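Local coordinates for protein glycoside Hydrolase (Bacteroides uniformis, PDB 5T99) that probably hydrolyses galactose-containing agarose oligosaccharides as a family 2 glycoside hydrolase, binding the inhibitor galacto-isofagomine in its active-site pocket, at residues A114-V123 and F133-K142. Numbering follows the deposited sequence.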
loop_
_atom_site.group_PDB
_atom_site.type_symbol
_atom_site.label_atom_id
_atom_site.label_comp_id
_atom_site.label_asym_id
_atom_site.label_seq_id
_atom_site.Cartn_x
_atom_site.Cartn_y
_atom_site.Cartn_z
ATOM N N ALA A 114 -15.845 -8.860 13.417
ATOM C CA ALA A 114 -16.405 -10.022 12.753
ATOM C C ALA A 114 -16.905 -11.059 13.755
ATOM O O ALA A 114 -16.266 -11.309 14.783
ATOM C CB ALA A 114 -15.384 -10.650 11.815
ATOM N N LYS A 115 -18.065 -11.634 13.443
ATOM C CA LYS A 115 -18.502 -12.904 14.009
ATOM C C LYS A 115 -18.731 -13.872 12.840
ATOM O O LYS A 115 -19.206 -13.449 11.781
ATOM C CB LYS A 115 -19.788 -12.720 14.803
ATOM C CG LYS A 115 -19.637 -11.901 16.076
ATOM C CD LYS A 115 -20.873 -12.057 16.952
ATOM C CE LYS A 115 -20.765 -11.291 18.260
ATOM N NZ LYS A 115 -20.974 -9.837 18.041
ATOM N N VAL A 116 -18.384 -15.148 13.024
ATOM C CA VAL A 116 -18.530 -16.153 11.962
ATOM C C VAL A 116 -19.226 -17.412 12.474
ATOM O O VAL A 116 -18.913 -17.902 13.563
ATOM C CB VAL A 116 -17.170 -16.531 11.315
ATOM C CG1 VAL A 116 -17.364 -17.511 10.160
ATOM C CG2 VAL A 116 -16.442 -15.278 10.832
ATOM N N TRP A 117 -20.164 -17.915 11.667
ATOM C CA TRP A 117 -20.931 -19.133 11.962
ATOM C C TRP A 117 -20.824 -20.129 10.807
ATOM O O TRP A 117 -20.802 -19.730 9.648
ATOM C CB TRP A 117 -22.420 -18.815 12.166
ATOM C CG TRP A 117 -22.747 -17.948 13.348
ATOM C CD1 TRP A 117 -23.119 -18.365 14.598
ATOM C CD2 TRP A 117 -22.762 -16.519 13.384
ATOM N NE1 TRP A 117 -23.353 -17.282 15.411
ATOM C CE2 TRP A 117 -23.150 -16.135 14.687
ATOM C CE3 TRP A 117 -22.485 -15.521 12.440
ATOM C CZ2 TRP A 117 -23.264 -14.788 15.070
ATOM C CZ3 TRP A 117 -22.608 -14.184 12.817
ATOM C CH2 TRP A 117 -22.989 -13.831 14.120
ATOM N N ILE A 118 -20.786 -21.417 11.135
ATOM C CA ILE A 118 -20.924 -22.494 10.135
ATOM C C ILE A 118 -22.110 -23.385 10.554
ATOM O O ILE A 118 -22.137 -23.937 11.666
ATOM C CB ILE A 118 -19.607 -23.301 9.907
ATOM C CG1 ILE A 118 -19.778 -24.364 8.808
ATOM C CG2 ILE A 118 -19.119 -23.979 11.173
ATOM C CD1 ILE A 118 -19.941 -23.802 7.418
ATOM N N ASN A 119 -23.099 -23.485 9.666
ATOM C CA ASN A 119 -24.336 -24.226 9.941
ATOM C C ASN A 119 -24.980 -23.855 11.294
ATOM O O ASN A 119 -25.427 -24.730 12.048
ATOM C CB ASN A 119 -24.069 -25.730 9.828
ATOM C CG ASN A 119 -23.616 -26.129 8.439
ATOM O OD1 ASN A 119 -24.061 -25.549 7.451
ATOM N ND2 ASN A 119 -22.726 -27.122 8.353
ATOM N N GLY A 120 -24.999 -22.551 11.584
ATOM C CA GLY A 120 -25.521 -22.028 12.843
ATOM C C GLY A 120 -24.584 -22.003 14.050
ATOM O O GLY A 120 -24.879 -21.307 15.014
ATOM N N VAL A 121 -23.472 -22.740 14.033
ATOM C CA VAL A 121 -22.575 -22.765 15.188
ATOM C C VAL A 121 -21.517 -21.684 15.059
ATOM O O VAL A 121 -20.798 -21.636 14.068
ATOM C CB VAL A 121 -21.868 -24.119 15.357
ATOM C CG1 VAL A 121 -21.054 -24.135 16.647
ATOM C CG2 VAL A 121 -22.880 -25.256 15.349
ATOM N N LYS A 122 -21.412 -20.839 16.085
ATOM C CA LYS A 122 -20.404 -19.780 16.142
ATOM C C LYS A 122 -19.024 -20.409 16.234
ATOM O O LYS A 122 -18.794 -21.246 17.102
ATOM C CB LYS A 122 -20.651 -18.883 17.358
ATOM C CG LYS A 122 -19.836 -17.594 17.383
ATOM C CD LYS A 122 -20.610 -16.502 18.120
ATOM C CE LYS A 122 -19.761 -15.281 18.432
ATOM N NZ LYS A 122 -18.644 -15.569 19.384
ATOM N N VAL A 123 -18.130 -20.029 15.326
ATOM C CA VAL A 123 -16.786 -20.628 15.237
ATOM C C VAL A 123 -15.639 -19.607 15.112
ATOM O O VAL A 123 -14.483 -19.988 14.900
ATOM C CB VAL A 123 -16.708 -21.641 14.060
ATOM C CG1 VAL A 123 -17.421 -22.940 14.423
ATOM C CG2 VAL A 123 -17.278 -21.042 12.771
ATOM N N PHE A 133 -7.640 -14.029 10.053
ATOM C CA PHE A 133 -8.013 -15.100 10.978
ATOM C C PHE A 133 -8.487 -16.333 10.208
ATOM O O PHE A 133 -8.759 -16.280 9.004
ATOM C CB PHE A 133 -9.083 -14.626 11.985
ATOM C CG PHE A 133 -10.398 -14.229 11.355
ATOM C CD1 PHE A 133 -11.450 -15.143 11.270
ATOM C CD2 PHE A 133 -10.583 -12.945 10.848
ATOM C CE1 PHE A 133 -12.660 -14.781 10.695
ATOM C CE2 PHE A 133 -11.786 -12.580 10.270
ATOM C CZ PHE A 133 -12.829 -13.497 10.196
ATOM N N GLU A 134 -8.588 -17.436 10.925
ATOM C CA GLU A 134 -8.888 -18.746 10.350
ATOM C C GLU A 134 -9.967 -19.438 11.174
ATOM O O GLU A 134 -9.913 -19.387 12.386
ATOM C CB GLU A 134 -7.615 -19.586 10.375
ATOM C CG GLU A 134 -7.698 -20.810 9.508
ATOM C CD GLU A 134 -6.375 -21.537 9.386
ATOM O OE1 GLU A 134 -5.904 -22.094 10.409
ATOM O OE2 GLU A 134 -5.842 -21.574 8.249
ATOM N N ILE A 135 -10.935 -20.075 10.526
ATOM C CA ILE A 135 -11.920 -20.903 11.234
ATOM C C ILE A 135 -11.754 -22.355 10.787
ATOM O O ILE A 135 -11.511 -22.617 9.608
ATOM C CB ILE A 135 -13.374 -20.426 11.008
ATOM C CG1 ILE A 135 -13.875 -20.841 9.616
ATOM C CG2 ILE A 135 -13.482 -18.920 11.213
ATOM C CD1 ILE A 135 -15.263 -20.353 9.268
ATOM N N ASP A 136 -11.877 -23.287 11.723
ATOM C CA ASP A 136 -11.852 -24.710 11.398
ATOM C C ASP A 136 -13.294 -25.205 11.342
ATOM O O ASP A 136 -13.975 -25.269 12.369
ATOM C CB ASP A 136 -11.031 -25.481 12.437
ATOM C CG ASP A 136 -10.706 -26.895 11.995
ATOM O OD1 ASP A 136 -11.511 -27.501 11.265
ATOM O OD2 ASP A 136 -9.646 -27.423 12.388
ATOM N N ILE A 137 -13.753 -25.557 10.142
ATOM C CA ILE A 137 -15.125 -26.065 9.947
ATOM C C ILE A 137 -15.251 -27.601 9.857
ATOM O O ILE A 137 -16.339 -28.109 9.572
ATOM C CB ILE A 137 -15.824 -25.395 8.736
ATOM C CG1 ILE A 137 -15.222 -25.835 7.399
ATOM C CG2 ILE A 137 -15.774 -23.888 8.874
ATOM C CD1 ILE A 137 -16.122 -25.558 6.212
ATOM N N THR A 138 -14.161 -28.322 10.131
ATOM C CA THR A 138 -14.104 -29.777 9.998
ATOM C C THR A 138 -15.215 -30.530 10.735
ATOM O O THR A 138 -15.813 -31.446 10.178
ATOM C CB THR A 138 -12.749 -30.316 10.504
ATOM O OG1 THR A 138 -11.683 -29.588 9.885
ATOM C CG2 THR A 138 -12.584 -31.821 10.202
ATOM N N LYS A 139 -15.468 -30.165 11.988
ATOM C CA LYS A 139 -16.438 -30.896 12.822
ATOM C C LYS A 139 -17.902 -30.665 12.423
ATOM O O LYS A 139 -18.739 -31.526 12.667
ATOM C CB LYS A 139 -16.243 -30.557 14.305
ATOM C CG LYS A 139 -14.935 -31.083 14.851
ATOM C CD LYS A 139 -14.669 -30.609 16.268
ATOM C CE LYS A 139 -13.292 -31.069 16.737
ATOM N NZ LYS A 139 -13.194 -31.067 18.226
ATOM N N TYR A 140 -18.191 -29.522 11.801
ATOM C CA TYR A 140 -19.551 -29.133 11.445
ATOM C C TYR A 140 -19.888 -29.317 9.963
ATOM O O TYR A 140 -21.045 -29.141 9.569
ATOM C CB TYR A 140 -19.765 -27.682 11.845
ATOM C CG TYR A 140 -19.292 -27.399 13.252
ATOM C CD1 TYR A 140 -19.919 -28.000 14.355
ATOM C CD2 TYR A 140 -18.200 -26.560 13.491
ATOM C CE1 TYR A 140 -19.484 -27.755 15.651
ATOM C CE2 TYR A 140 -17.758 -26.309 14.782
ATOM C CZ TYR A 140 -18.400 -26.907 15.855
ATOM O OH TYR A 140 -17.962 -26.661 17.131
ATOM N N LEU A 141 -18.895 -29.676 9.146
ATOM C CA LEU A 141 -19.082 -29.800 7.699
ATOM C C LEU A 141 -19.945 -31.005 7.369
ATOM O O LEU A 141 -19.713 -32.085 7.886
ATOM C CB LEU A 141 -17.729 -29.942 6.995
ATOM C CG LEU A 141 -17.694 -30.016 5.464
ATOM C CD1 LEU A 141 -18.263 -28.757 4.838
ATOM C CD2 LEU A 141 -16.269 -30.245 4.992
ATOM N N LYS A 142 -20.925 -30.799 6.496
ATOM C CA LYS A 142 -21.856 -31.841 6.080
ATOM C C LYS A 142 -21.546 -32.247 4.646
ATOM O O LYS A 142 -21.730 -31.458 3.719
ATOM C CB LYS A 142 -23.292 -31.325 6.171
ATOM C CG LYS A 142 -23.689 -30.810 7.545
ATOM C CD LYS A 142 -25.143 -30.338 7.556
ATOM C CE LYS A 142 -25.528 -29.768 8.919
ATOM N NZ LYS A 142 -26.745 -30.436 9.470
HETATM O O HOH W 1 -12.235 -22.259 14.356
#
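Val116 and Ile135 meet in the closely packed interior of a beta-sandwich, where CG1 of Val116 lies 3.6 Å from CD1 of Ile135. The other Val116 methyl, CG2, comes to the edge of the Phe133 ring, 3.8 Å from CE1. With chi1 at -177°, CG1 of Ile118 is carried to CG2 of Ile137, 4.0 Å away, the two side chains crossing at about a right angle; CG2 of Ile118 lies 3.6 Å from CD2 of Tyr140. The Tyr140 ring closes the partly exposed margin: CG1 of Val121 makes a CH-pi contact over one of its faces, 4.3 Å from the centroid, and CG1 of Val123 comes within 3.4 Å of Tyr140 CE2. Cutting Tyr140 back to an alanine is likely to deprive Val121 of its CH-pi partner and open a gap between Val123 and Ile118. Along this looser side a water bridges Val123 O and Asp136 N. At the type I' turn, Asn119 ND2 donates to Tyr140 O (2.9 Å) from above the carbonyl plane, through a bent bond (134°); its OD1 accepts from Val148 N. The hairpin of strands 114-118 and 121-126 edges one sheet beside strand 146-153, facing strand 133-136, which borders the opposing sheet next to strand 102-107.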